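Local coordinates for protein acetyl-CoA acetyltransferase (Bacillus anthracis, PDB 3SS6) that probably catalyses the reversible condensation of two acetyl-CoA molecules into acetoacetyl-CoA and free coenzyme A, at residues R14-L24 with V214-R222; P287-I298 with S378-A388. All coordinates share one frame; numbering follows the deposited sequence.

Contact 1 of 2, residues R14-L24 with V214-R222; sequences RSPIGTFGGAL and VFSKDEHPR
Arg14 and Asp218 pair where the last part of strand 7-19 and its following turn meet the loop leaving strand 212-215, within the N-terminal thiolase domain. The guanidinium comes end-on, NH1 to one oxygen and NH2 to the other, each received on a syn lone pair with the two planes only 16° apart. Arg14 NH1 lies 2.8 Å from Asp218 OD1, whose anti lone pair takes the amide Ile17 N, also at 2.8 Å. Aspartate suits this place because a carboxylate offers syn and anti lone pairs, so OD1 can serve the arginine and an amide at once. Next along, Glu219 N bonds Ile17 O at 3.1 Å, and a water joins that carbonyl to His220 N.

Glu219 reaches further. With CG between its backbone N and carbonyl carbon (chi1 61°) and the chain extended beyond, OE2 arrives between Thr19 N and Ala23 N, which bracket the type II turn from Thr19 to Gly22. There it accepts Thr19 N at 2.9 Å from the anti side, 23° out of the carboxylate plane. Its syn lone pair receives Ala23 N at 2.9 Å. Gly22 keeps the space for this oxygen, since a beta carbon would collide with it, and Gly21 accommodates the positive phi of the turn.

The apolar part is the Phe215 ring, sandwiched by CH-pi contacts. Pro16 CB sits 4.0 Å from the ring centroid over one face, and Ala23 CB 3.6 Å over the opposite face. Leu24 CD1 meets Phe215 CE2 obliquely at 3.7 Å.

Beyond these two segments, Gln200 holds Arg14 NE while Phe197 makes a cation-pi contact with the guanidinium. Strand 204-207 packs on Pro16 and Phe215, strand 252-262 touches Ile17 and Leu24, and helix 174-194 lies against Pro221.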
ATOM      1  N   ARG A  14     -30.613   1.538 -19.048  1.00 13.09           N
ATOM      2  CA  ARG A  14     -29.414   1.002 -18.409  1.00 10.90           C
ATOM      3  C   ARG A  14     -28.213   1.161 -19.312  1.00 13.01           C
ATOM      4  O   ARG A  14     -28.356   1.300 -20.512  1.00 13.78           O
ATOM      5  CB  ARG A  14     -29.605  -0.484 -18.103  1.00 11.10           C
ATOM      6  CG  ARG A  14     -29.806  -1.362 -19.367  1.00 12.03           C
ATOM      7  CD  ARG A  14     -29.865  -2.842 -18.960  1.00 13.37           C
ATOM      8  NE  ARG A  14     -29.978  -3.824 -20.052  1.00 14.22           N
ATOM      9  CZ  ARG A  14     -28.939  -4.361 -20.698  1.00 12.87           C
ATOM     10  NH1 ARG A  14     -27.687  -3.972 -20.433  1.00 12.86           N
ATOM     11  NH2 ARG A  14     -29.152  -5.292 -21.625  1.00 15.17           N
ATOM     12  N   SER A  15     -27.018   1.144 -18.733  1.00 12.23           N
ATOM     13  CA  SER A  15     -25.821   1.027 -19.564  1.00 11.31           C
ATOM     14  C   SER A  15     -25.776  -0.400 -20.094  1.00 11.30           C
ATOM     15  O   SER A  15     -26.462  -1.283 -19.565  1.00 12.07           O
ATOM     16  CB  SER A  15     -24.568   1.296 -18.719  1.00 12.61           C
ATOM     17  OG  SER A  15     -24.345   0.240 -17.787  1.00 13.50           O
ATOM     18  N   PRO A  16     -24.954  -0.650 -21.126  1.00 12.67           N
ATOM     19  CA  PRO A  16     -24.631  -2.056 -21.369  1.00 13.04           C
ATOM     20  C   PRO A  16     -23.809  -2.539 -20.173  1.00 12.50           C
ATOM     21  O   PRO A  16     -23.263  -1.717 -19.424  1.00 12.16           O
ATOM     22  CB  PRO A  16     -23.747  -2.019 -22.639  1.00 13.61           C
ATOM     23  CG  PRO A  16     -23.759  -0.582 -23.121  1.00 12.57           C
ATOM     24  CD  PRO A  16     -24.096   0.256 -21.904  1.00 13.04           C
ATOM     25  N   ILE A  17     -23.721  -3.854 -20.001  1.00 12.76           N
ATOM     26  CA  ILE A  17     -22.972  -4.412 -18.871  1.00 11.45           C
ATOM     27  C   ILE A  17     -21.574  -4.804 -19.336  1.00 13.17           C
ATOM     28  O   ILE A  17     -21.418  -5.626 -20.247  1.00 14.47           O
ATOM     29  CB  ILE A  17     -23.708  -5.614 -18.253  1.00 12.89           C
ATOM     30  CG1 ILE A  17     -25.078  -5.170 -17.717  1.00 12.14           C
ATOM     31  CG2 ILE A  17     -22.866  -6.234 -17.133  1.00 12.58           C
ATOM     32  CD1 ILE A  17     -26.021  -6.318 -17.396  1.00 15.03           C
ATOM     33  N   GLY A  18     -20.570  -4.196 -18.711  1.00 11.89           N
ATOM     34  CA  GLY A  18     -19.175  -4.486 -19.010  1.00 13.62           C
ATOM     35  C   GLY A  18     -18.640  -5.695 -18.255  1.00 14.17           C
ATOM     36  O   GLY A  18     -19.137  -6.049 -17.180  1.00 14.02           O
ATOM     37  N   THR A  19     -17.636  -6.348 -18.837  1.00 14.01           N
ATOM     38  CA  THR A  19     -16.952  -7.446 -18.155  1.00 13.35           C
ATOM     39  C   THR A  19     -15.817  -6.891 -17.305  1.00 15.54           C
ATOM     40  O   THR A  19     -15.359  -5.775 -17.515  1.00 16.14           O
ATOM     41  CB  THR A  19     -16.375  -8.480 -19.145  1.00 16.89           C
ATOM     42  OG1 THR A  19     -15.505  -7.824 -20.076  1.00 22.26           O
ATOM     43  CG2 THR A  19     -17.486  -9.177 -19.894  1.00 17.21           C
ATOM     44  N   PHE A  20     -15.374  -7.677 -16.333  1.00 15.45           N
ATOM     45  CA  PHE A  20     -14.311  -7.232 -15.439  1.00 15.01           C
ATOM     46  C   PHE A  20     -13.040  -6.923 -16.204  1.00 16.20           C
ATOM     47  O   PHE A  20     -12.518  -7.768 -16.940  1.00 18.76           O
ATOM     48  CB  PHE A  20     -14.048  -8.284 -14.362  1.00 15.69           C
ATOM     49  CG  PHE A  20     -13.237  -7.766 -13.204  1.00 15.93           C
ATOM     50  CD1 PHE A  20     -11.887  -8.041 -13.109  1.00 20.49           C
ATOM     51  CD2 PHE A  20     -13.831  -6.973 -12.230  1.00 16.47           C
ATOM     52  CE1 PHE A  20     -11.143  -7.549 -12.041  1.00 20.23           C
ATOM     53  CE2 PHE A  20     -13.095  -6.483 -11.166  1.00 19.22           C
ATOM     54  CZ  PHE A  20     -11.750  -6.769 -11.079  1.00 20.54           C
ATOM     55  N   GLY A  21     -12.545  -5.702 -16.042  1.00 14.29           N
ATOM     56  CA  GLY A  21     -11.370  -5.269 -16.775  1.00 16.68           C
ATOM     57  C   GLY A  21     -11.667  -4.988 -18.237  1.00 18.03           C
ATOM     58  O   GLY A  21     -10.745  -4.836 -19.044  1.00 18.12           O
ATOM     59  N   GLY A  22     -12.955  -4.906 -18.569  1.00 17.55           N
ATOM     60  CA  GLY A  22     -13.398  -4.701 -19.946  1.00 15.14           C
ATOM     61  C   GLY A  22     -13.592  -3.239 -20.328  1.00 14.63           C
ATOM     62  O   GLY A  22     -12.788  -2.377 -19.972  1.00 15.23           O
ATOM     63  N   ALA A  23     -14.669  -2.963 -21.060  1.00 15.22           N
ATOM     64  CA  ALA A  23     -14.891  -1.638 -21.637  1.00 15.26           C
ATOM     65  C   ALA A  23     -14.968  -0.537 -20.591  1.00 13.86           C
ATOM     66  O   ALA A  23     -14.574   0.603 -20.856  1.00 17.93           O
ATOM     67  CB  ALA A  23     -16.170  -1.641 -22.497  1.00 17.55           C
ATOM     68  N   LEU A  24     -15.482  -0.875 -19.407  1.00 12.06           N
ATOM     69  CA  LEU A  24     -15.679   0.111 -18.340  1.00 13.31           C
ATOM     70  C   LEU A  24     -14.594   0.041 -17.259  1.00 13.88           C
ATOM     71  O   LEU A  24     -14.765   0.555 -16.149  1.00 15.32           O
ATOM     72  CB  LEU A  24     -17.087  -0.045 -17.723  1.00 14.23           C
ATOM     73  CG  LEU A  24     -18.236   0.109 -18.720  1.00 15.31           C
ATOM     74  CD1 LEU A  24     -19.586  -0.313 -18.102  1.00 15.04           C
ATOM     75  CD2 LEU A  24     -18.279   1.559 -19.251  1.00 17.18           C
ATOM     76  N   VAL A 214     -16.979   4.222 -27.606  1.00 18.04           N
ATOM     77  CA  VAL A 214     -18.423   4.211 -27.405  1.00 18.89           C
ATOM     78  C   VAL A 214     -18.885   2.780 -27.162  1.00 19.74           C
ATOM     79  O   VAL A 214     -18.874   1.948 -28.070  1.00 21.93           O
ATOM     80  CB  VAL A 214     -19.188   4.816 -28.594  1.00 22.99           C
ATOM     81  CG1 VAL A 214     -20.681   4.798 -28.301  1.00 24.52           C
ATOM     82  CG2 VAL A 214     -18.718   6.238 -28.845  1.00 24.89           C
ATOM     83  N   PHE A 215     -19.278   2.515 -25.921  1.00 17.47           N
ATOM     84  CA  PHE A 215     -19.651   1.188 -25.462  1.00 15.75           C
ATOM     85  C   PHE A 215     -21.170   1.062 -25.489  1.00 16.79           C
ATOM     86  O   PHE A 215     -21.863   1.749 -24.739  1.00 16.93           O
ATOM     87  CB  PHE A 215     -19.128   1.022 -24.028  1.00 14.61           C
ATOM     88  CG  PHE A 215     -19.476  -0.288 -23.390  1.00 15.60           C
ATOM     89  CD1 PHE A 215     -19.154  -1.492 -24.006  1.00 16.75           C
ATOM     90  CD2 PHE A 215     -20.092  -0.314 -22.145  1.00 13.92           C
ATOM     91  CE1 PHE A 215     -19.462  -2.703 -23.401  1.00 19.34           C
ATOM     92  CE2 PHE A 215     -20.391  -1.512 -21.524  1.00 15.07           C
ATOM     93  CZ  PHE A 215     -20.087  -2.718 -22.159  1.00 16.45           C
ATOM     94  N   SER A 216     -21.685   0.183 -26.350  1.00 15.41           N
ATOM     95  CA  SER A 216     -23.117   0.160 -26.609  1.00 15.99           C
ATOM     96  C   SER A 216     -23.748  -1.232 -26.529  1.00 17.88           C
ATOM     97  O   SER A 216     -24.972  -1.347 -26.620  1.00 18.55           O
ATOM     98  CB  SER A 216     -23.424   0.812 -27.964  1.00 20.06           C
ATOM     99  OG  SER A 216     -22.840   0.068 -29.014  1.00 22.19           O
ATOM    100  N   LYS A 217     -22.930  -2.271 -26.350  1.00 16.84           N
ATOM    101  CA  LYS A 217     -23.434  -3.645 -26.329  1.00 15.89           C
ATOM    102  C   LYS A 217     -22.892  -4.439 -25.142  1.00 17.83           C
ATOM    103  O   LYS A 217     -21.702  -4.364 -24.825  1.00 17.65           O
ATOM    104  CB  LYS A 217     -23.068  -4.375 -27.621  1.00 20.80           C
ATOM    105  CG  LYS A 217     -23.361  -3.576 -28.890  1.00 32.42           C
ATOM    106  CD  LYS A 217     -24.851  -3.487 -29.186  1.00 41.65           C
ATOM    107  CE  LYS A 217     -25.400  -4.832 -29.646  1.00 48.42           C
ATOM    108  NZ  LYS A 217     -26.804  -4.759 -30.150  1.00 50.16           N
ATOM    109  N   ASP A 218     -23.771  -5.210 -24.511  1.00 14.80           N
ATOM    110  CA  ASP A 218     -23.388  -6.083 -23.399  1.00 12.56           C
ATOM    111  C   ASP A 218     -22.233  -6.983 -23.826  1.00 16.23           C
ATOM    112  O   ASP A 218     -22.286  -7.606 -24.895  1.00 18.02           O
ATOM    113  CB  ASP A 218     -24.589  -6.943 -22.990  1.00 13.30           C
ATOM    114  CG  ASP A 218     -25.745  -6.114 -22.449  1.00 16.04           C
ATOM    115  OD1 ASP A 218     -25.526  -5.311 -21.508  1.00 14.72           O
ATOM    116  OD2 ASP A 218     -26.879  -6.273 -22.959  1.00 15.80           O
ATOM    117  N   GLU A 219     -21.185  -7.066 -23.012  1.00 14.40           N
ATOM    118  CA  GLU A 219     -20.018  -7.795 -23.489  1.00 17.92           C
ATOM    119  C   GLU A 219     -19.757  -9.122 -22.775  1.00 13.97           C
ATOM    120  O   GLU A 219     -18.836  -9.853 -23.155  1.00 17.01           O
ATOM    121  CB  GLU A 219     -18.762  -6.905 -23.562  1.00 26.00           C
ATOM    122  CG  GLU A 219     -18.350  -6.342 -22.244  1.00 22.67           C
ATOM    123  CD  GLU A 219     -17.048  -5.529 -22.276  1.00 20.96           C
ATOM    124  OE1 GLU A 219     -16.371  -5.380 -23.321  1.00 24.77           O
ATOM    125  OE2 GLU A 219     -16.688  -5.037 -21.206  1.00 17.68           O
ATOM    126  N   HIS A 220     -20.593  -9.461 -21.792  1.00 12.59           N
ATOM    127  CA  HIS A 220     -20.407 -10.727 -21.075  1.00 14.41           C
ATOM    128  C   HIS A 220     -20.866 -11.968 -21.858  1.00 16.62           C
ATOM    129  O   HIS A 220     -20.254 -13.021 -21.742  1.00 16.29           O
ATOM    130  CB  HIS A 220     -21.074 -10.710 -19.686  1.00 15.74           C
ATOM    131  CG  HIS A 220     -20.489 -11.709 -18.735  1.00 17.07           C
ATOM    132  ND1 HIS A 220     -19.331 -11.466 -18.028  1.00 20.39           N
ATOM    133  CD2 HIS A 220     -20.886 -12.956 -18.391  1.00 17.69           C
ATOM    134  CE1 HIS A 220     -19.046 -12.516 -17.277  1.00 19.44           C
ATOM    135  NE2 HIS A 220     -19.972 -13.434 -17.479  1.00 17.92           N
ATOM    136  N   PRO A 221     -21.959 -11.863 -22.632  1.00 15.35           N
ATOM    137  CA  PRO A 221     -22.400 -13.078 -23.327  1.00 17.88           C
ATOM    138  C   PRO A 221     -21.335 -13.592 -24.291  1.00 20.15           C
ATOM    139  O   PRO A 221     -20.690 -12.788 -24.976  1.00 19.83           O
ATOM    140  CB  PRO A 221     -23.644 -12.612 -24.081  1.00 15.87           C
ATOM    141  CG  PRO A 221     -24.216 -11.535 -23.159  1.00 14.27           C
ATOM    142  CD  PRO A 221     -22.965 -10.788 -22.709  1.00 15.91           C
ATOM    143  N   ARG A 222     -21.158 -14.911 -24.334  1.00 17.47           N
ATOM    144  CA  ARG A 222     -20.090 -15.527 -25.117  1.00 18.99           C
ATOM    145  C   ARG A 222     -20.618 -16.564 -26.094  1.00 21.10           C
ATOM    146  O   ARG A 222     -21.218 -17.551 -25.686  1.00 19.20           O
ATOM    147  CB  ARG A 222     -19.093 -16.241 -24.207  1.00 24.28           C
ATOM    148  CG  ARG A 222     -18.370 -15.371 -23.199  1.00 28.01           C
ATOM    149  CD  ARG A 222     -17.571 -16.261 -22.230  1.00 31.26           C
ATOM    150  NE  ARG A 222     -16.557 -17.063 -22.923  1.00 34.89           N
ATOM    151  CZ  ARG A 222     -15.793 -17.983 -22.334  1.00 42.44           C
ATOM    152  NH1 ARG A 222     -15.927 -18.231 -21.037  1.00 45.81           N
ATOM    153  NH2 ARG A 222     -14.895 -18.661 -23.043  1.00 43.44           N
TER
HETATM  154  O   HOH W   1     -22.749  -8.050 -20.496  1.00 14.72           O

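Contact 2 of 2, residues P287-I298 with S378-A388; sequences PKIMGIGPAPAI and SLCVGGGIGVA
Met290, Pro294 and Ala297 press onto the hairpin of strands 374-381 and 385-393, whose Cys380-Val381-Gly382 sequence matches the CxG motif of thiolases. The start of helix 294-305 runs at 44° to strand 385-388, on the face of the sheet away from helix 93-107.

Among the van der Waals contacts, Met290 bends at chi2 (90°), laying SD 3.8 Å from Cys380 SG, while Met290 CB rests 3.4 Å from Val381 O. Pro294 lies further back along the same strand, 374-381: its CG is 3.5 Å from Cys380 N and its CB reaches Ser378 OG. Small residues let the layers close up, Ala297 CB sitting 3.5 Å from Gly386 C. At Gly386 itself a side chain would run into Gly293 O and Pro294 N. Ile298 CG1 packs against Ala388 CB and Ser378 OG.

The direct polar contact is slight: Gly386 CA-H points at Gly293 O, 3.5 Å from CA to oxygen. Ser378 OG, anti to the backbone N (chi1 -177°), reaches over to bond Val387 O on the partner strand, approaching from above the carbonyl plane; Pro294 CB lies against the hydroxyl.

In the hairpin turn, Val381 O accepts both Gly384 N and Ile385 N from the same face of its plane, and Gly383 and Gly384 adopt positive phi angles that a side chain would obstruct. Gly382 N is buried without a partner, whereas Gly383 O is bonded by Arg70 of the second subunit. A single water spans the turn and the 3-10 segment, donating to Pro287 O at 2.9 Å and accepting from Gly383 N at 2.9 Å.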
ATOM      1  N   PRO A 287     -27.769 -16.771   6.225  1.00 25.88           N
ATOM      2  CA  PRO A 287     -26.743 -16.271   5.295  1.00 23.36           C
ATOM      3  C   PRO A 287     -25.991 -17.404   4.588  1.00 23.93           C
ATOM      4  O   PRO A 287     -25.507 -17.222   3.466  1.00 24.31           O
ATOM      5  CB  PRO A 287     -25.770 -15.516   6.215  1.00 28.56           C
ATOM      6  CG  PRO A 287     -26.573 -15.175   7.431  1.00 30.49           C
ATOM      7  CD  PRO A 287     -27.561 -16.290   7.604  1.00 27.67           C
ATOM      8  N   LYS A 288     -25.893 -18.560   5.239  1.00 25.65           N
ATOM      9  CA  LYS A 288     -25.157 -19.687   4.665  1.00 29.01           C
ATOM     10  C   LYS A 288     -25.841 -20.275   3.433  1.00 28.39           C
ATOM     11  O   LYS A 288     -25.215 -21.001   2.655  1.00 28.94           O
ATOM     12  CB  LYS A 288     -24.906 -20.770   5.712  1.00 27.73           C
ATOM     13  CG  LYS A 288     -23.889 -20.368   6.764  1.00 30.12           C
ATOM     14  CD  LYS A 288     -23.704 -21.481   7.769  1.00 32.38           C
ATOM     15  CE  LYS A 288     -22.776 -21.064   8.892  1.00 38.32           C
ATOM     16  NZ  LYS A 288     -22.635 -22.147   9.906  1.00 42.69           N
ATOM     17  N   ILE A 289     -27.123 -19.965   3.267  1.00 25.61           N
ATOM     18  CA  ILE A 289     -27.844 -20.321   2.041  1.00 27.11           C
ATOM     19  C   ILE A 289     -28.595 -19.111   1.497  1.00 28.18           C
ATOM     20  O   ILE A 289     -29.760 -19.212   1.079  1.00 25.75           O
ATOM     21  CB  ILE A 289     -28.823 -21.483   2.285  1.00 29.35           C
ATOM     22  CG1 ILE A 289     -29.652 -21.220   3.546  1.00 30.63           C
ATOM     23  CG2 ILE A 289     -28.057 -22.796   2.422  1.00 29.36           C
ATOM     24  CD1 ILE A 289     -30.911 -22.074   3.643  1.00 34.89           C
ATOM     25  N   MET A 290     -27.912 -17.964   1.497  1.00 27.02           N
ATOM     26  CA  MET A 290     -28.500 -16.697   1.066  1.00 25.33           C
ATOM     27  C   MET A 290     -29.210 -16.781  -0.288  1.00 24.22           C
ATOM     28  O   MET A 290     -30.123 -16.006  -0.561  1.00 23.62           O
ATOM     29  CB  MET A 290     -27.441 -15.581   1.049  1.00 25.19           C
ATOM     30  CG  MET A 290     -26.329 -15.762   0.012  1.00 21.99           C
ATOM     31  SD  MET A 290     -26.753 -14.998  -1.563  1.00 23.97           S
ATOM     32  CE  MET A 290     -25.590 -15.850  -2.650  1.00 25.39           C
ATOM     33  N   GLY A 291     -28.802 -17.729  -1.127  1.00 24.58           N
ATOM     34  CA  GLY A 291     -29.317 -17.791  -2.480  1.00 19.44           C
ATOM     35  C   GLY A 291     -30.801 -18.110  -2.562  1.00 22.99           C
ATOM     36  O   GLY A 291     -31.427 -17.849  -3.585  1.00 20.91           O
ATOM     37  N   ILE A 292     -31.354 -18.665  -1.484  1.00 24.80           N
ATOM     38  CA  ILE A 292     -32.772 -19.061  -1.442  1.00 22.98           C
ATOM     39  C   ILE A 292     -33.713 -17.893  -1.122  1.00 25.11           C
ATOM     40  O   ILE A 292     -34.940 -18.026  -1.185  1.00 22.59           O
ATOM     41  CB  ILE A 292     -33.013 -20.182  -0.420  1.00 24.78           C
ATOM     42  CG1 ILE A 292     -34.289 -20.956  -0.755  1.00 24.74           C
ATOM     43  CG2 ILE A 292     -33.079 -19.619   1.002  1.00 21.73           C
ATOM     44  CD1 ILE A 292     -34.247 -21.624  -2.123  1.00 26.85           C
ATOM     45  N   GLY A 293     -33.137 -16.752  -0.760  1.00 22.94           N
ATOM     46  CA  GLY A 293     -33.930 -15.581  -0.415  1.00 21.79           C
ATOM     47  C   GLY A 293     -35.169 -15.300  -1.257  1.00 20.90           C
ATOM     48  O   GLY A 293     -36.220 -14.964  -0.710  1.00 20.37           O
ATOM     49  N   PRO A 294     -35.051 -15.387  -2.591  1.00 20.27           N
ATOM     50  CA  PRO A 294     -36.233 -15.048  -3.393  1.00 18.99           C
ATOM     51  C   PRO A 294     -37.473 -15.892  -3.076  1.00 19.14           C
ATOM     52  O   PRO A 294     -38.576 -15.405  -3.290  1.00 19.80           O
ATOM     53  CB  PRO A 294     -35.763 -15.288  -4.832  1.00 19.60           C
ATOM     54  CG  PRO A 294     -34.258 -15.030  -4.763  1.00 19.51           C
ATOM     55  CD  PRO A 294     -33.846 -15.578  -3.425  1.00 19.65           C
ATOM     56  N   ALA A 295     -37.313 -17.116  -2.579  1.00 19.94           N
ATOM     57  CA  ALA A 295     -38.493 -17.950  -2.320  1.00 19.56           C
ATOM     58  C   ALA A 295     -39.436 -17.322  -1.280  1.00 22.12           C
ATOM     59  O   ALA A 295     -40.599 -17.033  -1.582  1.00 21.49           O
ATOM     60  CB  ALA A 295     -38.089 -19.381  -1.930  1.00 23.29           C
ATOM     61  N   PRO A 296     -38.944 -17.098  -0.050  1.00 21.05           N
ATOM     62  CA  PRO A 296     -39.835 -16.448   0.918  1.00 21.18           C
ATOM     63  C   PRO A 296     -40.209 -15.011   0.532  1.00 20.78           C
ATOM     64  O   PRO A 296     -41.301 -14.573   0.892  1.00 23.92           O
ATOM     65  CB  PRO A 296     -39.021 -16.465   2.222  1.00 23.48           C
ATOM     66  CG  PRO A 296     -37.603 -16.621   1.789  1.00 22.17           C
ATOM     67  CD  PRO A 296     -37.651 -17.475   0.554  1.00 22.56           C
ATOM     68  N   ALA A 297     -39.329 -14.292  -0.164  1.00 19.20           N
ATOM     69  CA  ALA A 297     -39.650 -12.924  -0.574  1.00 16.32           C
ATOM     70  C   ALA A 297     -40.806 -12.925  -1.562  1.00 16.99           C
ATOM     71  O   ALA A 297     -41.745 -12.138  -1.440  1.00 18.80           O
ATOM     72  CB  ALA A 297     -38.429 -12.233  -1.181  1.00 17.36           C
ATOM     73  N   ILE A 298     -40.746 -13.832  -2.528  1.00 17.87           N
ATOM     74  CA  ILE A 298     -41.821 -13.934  -3.514  1.00 19.21           C
ATOM     75  C   ILE A 298     -43.122 -14.399  -2.861  1.00 20.36           C
ATOM     76  O   ILE A 298     -44.182 -13.819  -3.101  1.00 22.76           O
ATOM     77  CB  ILE A 298     -41.418 -14.819  -4.706  1.00 17.69           C
ATOM     78  CG1 ILE A 298     -40.356 -14.093  -5.546  1.00 16.58           C
ATOM     79  CG2 ILE A 298     -42.644 -15.178  -5.567  1.00 19.18           C
ATOM     80  CD1 ILE A 298     -39.729 -14.951  -6.634  1.00 19.27           C
ATOM     81  N   SER A 378     -36.935 -10.455  -8.749  1.00 13.59           N
ATOM     82  CA  SER A 378     -36.498 -10.849  -7.416  1.00 13.26           C
ATOM     83  C   SER A 378     -35.064 -11.327  -7.430  1.00 15.79           C
ATOM     84  O   SER A 378     -34.599 -11.882  -8.421  1.00 14.25           O
ATOM     85  CB  SER A 378     -37.408 -11.967  -6.885  1.00 15.35           C
ATOM     86  OG  SER A 378     -37.063 -12.342  -5.559  1.00 15.26           O
ATOM     87  N   LEU A 379     -34.360 -11.117  -6.326  1.00 14.10           N
ATOM     88  CA  LEU A 379     -32.985 -11.599  -6.266  1.00 16.87           C
ATOM     89  C   LEU A 379     -32.510 -11.875  -4.860  1.00 20.42           C
ATOM     90  O   LEU A 379     -33.034 -11.305  -3.911  1.00 17.57           O
ATOM     91  CB  LEU A 379     -32.043 -10.642  -7.008  1.00 17.62           C
ATOM     92  CG  LEU A 379     -31.678  -9.273  -6.442  1.00 16.99           C
ATOM     93  CD1 LEU A 379     -30.754  -8.603  -7.445  1.00 16.35           C
ATOM     94  CD2 LEU A 379     -32.914  -8.419  -6.198  1.00 14.58           C
ATOM     95  N   CYS A 380     -31.526 -12.770  -4.746  1.00 20.60           N
ATOM     96  CA  CYS A 380     -30.920 -13.114  -3.470  1.00 21.07           C
ATOM     97  C   CYS A 380     -29.905 -12.032  -3.134  1.00 26.29           C
ATOM     98  O   CYS A 380     -29.510 -11.243  -3.993  1.00 23.29           O
ATOM     99  CB  CYS A 380     -30.233 -14.486  -3.524  1.00 19.59           C
ATOM    100  SG  CYS A 380     -28.802 -14.559  -4.680  1.00 24.71           S
ATOM    101  N   VAL A 381     -29.500 -12.001  -1.874  1.00 23.18           N
ATOM    102  CA  VAL A 381     -28.647 -10.939  -1.355  1.00 24.14           C
ATOM    103  C   VAL A 381     -27.640 -11.539  -0.391  1.00 24.33           C
ATOM    104  O   VAL A 381     -28.019 -12.286   0.512  1.00 22.93           O
ATOM    105  CB  VAL A 381     -29.502  -9.915  -0.584  1.00 23.20           C
ATOM    106  CG1 VAL A 381     -28.631  -8.803  -0.004  1.00 21.85           C
ATOM    107  CG2 VAL A 381     -30.595  -9.356  -1.485  1.00 22.05           C
ATOM    108  N   GLY A 382     -26.355 -11.233  -0.571  1.00 24.39           N
ATOM    109  CA  GLY A 382     -25.360 -11.703   0.379  1.00 24.02           C
ATOM    110  C   GLY A 382     -25.754 -11.234   1.768  1.00 25.47           C
ATOM    111  O   GLY A 382     -26.274 -10.130   1.927  1.00 24.23           O
ATOM    112  N   GLY A 383     -25.526 -12.074   2.774  1.00 23.68           N
ATOM    113  CA  GLY A 383     -25.950 -11.757   4.130  1.00 23.56           C
ATOM    114  C   GLY A 383     -27.292 -12.387   4.476  1.00 25.37           C
ATOM    115  O   GLY A 383     -27.732 -12.315   5.630  1.00 23.44           O
ATOM    116  N   GLY A 384     -27.943 -12.987   3.477  1.00 23.88           N
ATOM    117  CA  GLY A 384     -29.177 -13.740   3.680  1.00 22.19           C
ATOM    118  C   GLY A 384     -30.478 -12.953   3.551  1.00 17.72           C
ATOM    119  O   GLY A 384     -31.313 -12.947   4.472  1.00 21.08           O
ATOM    120  N   ILE A 385     -30.661 -12.279   2.424  1.00 15.34           N
ATOM    121  CA  ILE A 385     -31.900 -11.544   2.191  1.00 16.10           C
ATOM    122  C   ILE A 385     -32.460 -11.851   0.814  1.00 20.71           C
ATOM    123  O   ILE A 385     -31.713 -12.110  -0.129  1.00 22.52           O
ATOM    124  CB  ILE A 385     -31.690 -10.027   2.391  1.00 18.63           C
ATOM    125  CG1 ILE A 385     -31.030  -9.771   3.749  1.00 19.14           C
ATOM    126  CG2 ILE A 385     -33.013  -9.262   2.298  1.00 20.12           C
ATOM    127  CD1 ILE A 385     -30.661  -8.305   3.996  1.00 20.01           C
ATOM    128  N   GLY A 386     -33.782 -11.879   0.715  1.00 16.51           N
ATOM    129  CA  GLY A 386     -34.437 -11.941  -0.579  1.00 14.52           C
ATOM    130  C   GLY A 386     -35.298 -10.703  -0.732  1.00 15.43           C
ATOM    131  O   GLY A 386     -35.890 -10.242   0.238  1.00 15.82           O
ATOM    132  N   VAL A 387     -35.371 -10.165  -1.942  1.00 15.18           N
ATOM    133  CA  VAL A 387     -36.206  -8.999  -2.199  1.00 15.22           C
ATOM    134  C   VAL A 387     -36.993  -9.263  -3.472  1.00 14.65           C
ATOM    135  O   VAL A 387     -36.470  -9.870  -4.398  1.00 14.69           O
ATOM    136  CB  VAL A 387     -35.349  -7.731  -2.358  1.00 15.44           C
ATOM    137  CG1 VAL A 387     -36.233  -6.504  -2.550  1.00 14.88           C
ATOM    138  CG2 VAL A 387     -34.450  -7.559  -1.134  1.00 15.65           C
ATOM    139  N   ALA A 388     -38.260  -8.848  -3.497  1.00 14.58           N
ATOM    140  CA  ALA A 388     -39.091  -9.023  -4.688  1.00 15.95           C
ATOM    141  C   ALA A 388     -39.906  -7.772  -4.992  1.00 16.30           C
ATOM    142  O   ALA A 388     -40.377  -7.076  -4.082  1.00 18.70           O
ATOM    143  CB  ALA A 388     -40.010 -10.238  -4.535  1.00 18.64           C
TER
HETATM  144  O   HOH W   2     -24.250 -14.696   2.866  1.00 23.89           O

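In the fold
Contact 1 belongs to the N-terminal thiolase range and contact 2 to the C-terminal one, yet both reach the same large sheet, where strand 275-284 lies between strands 7-19 and 385-393. Their centres are 26 Å apart, on opposite sides of the chain's centre, and their nearest atoms stay about 11 Å apart without touching. Contact 2 is the one beside the presumed active site: Val381 packs on Gln90 and Ser92, which flank Cys91, found as S-hydroxycysteine. Bound potassium lies at a remove from both, about 10 Å from the Arg14 side chain and about 12 Å from that of Val387. Each contact also touches the second subunit of the tetramer.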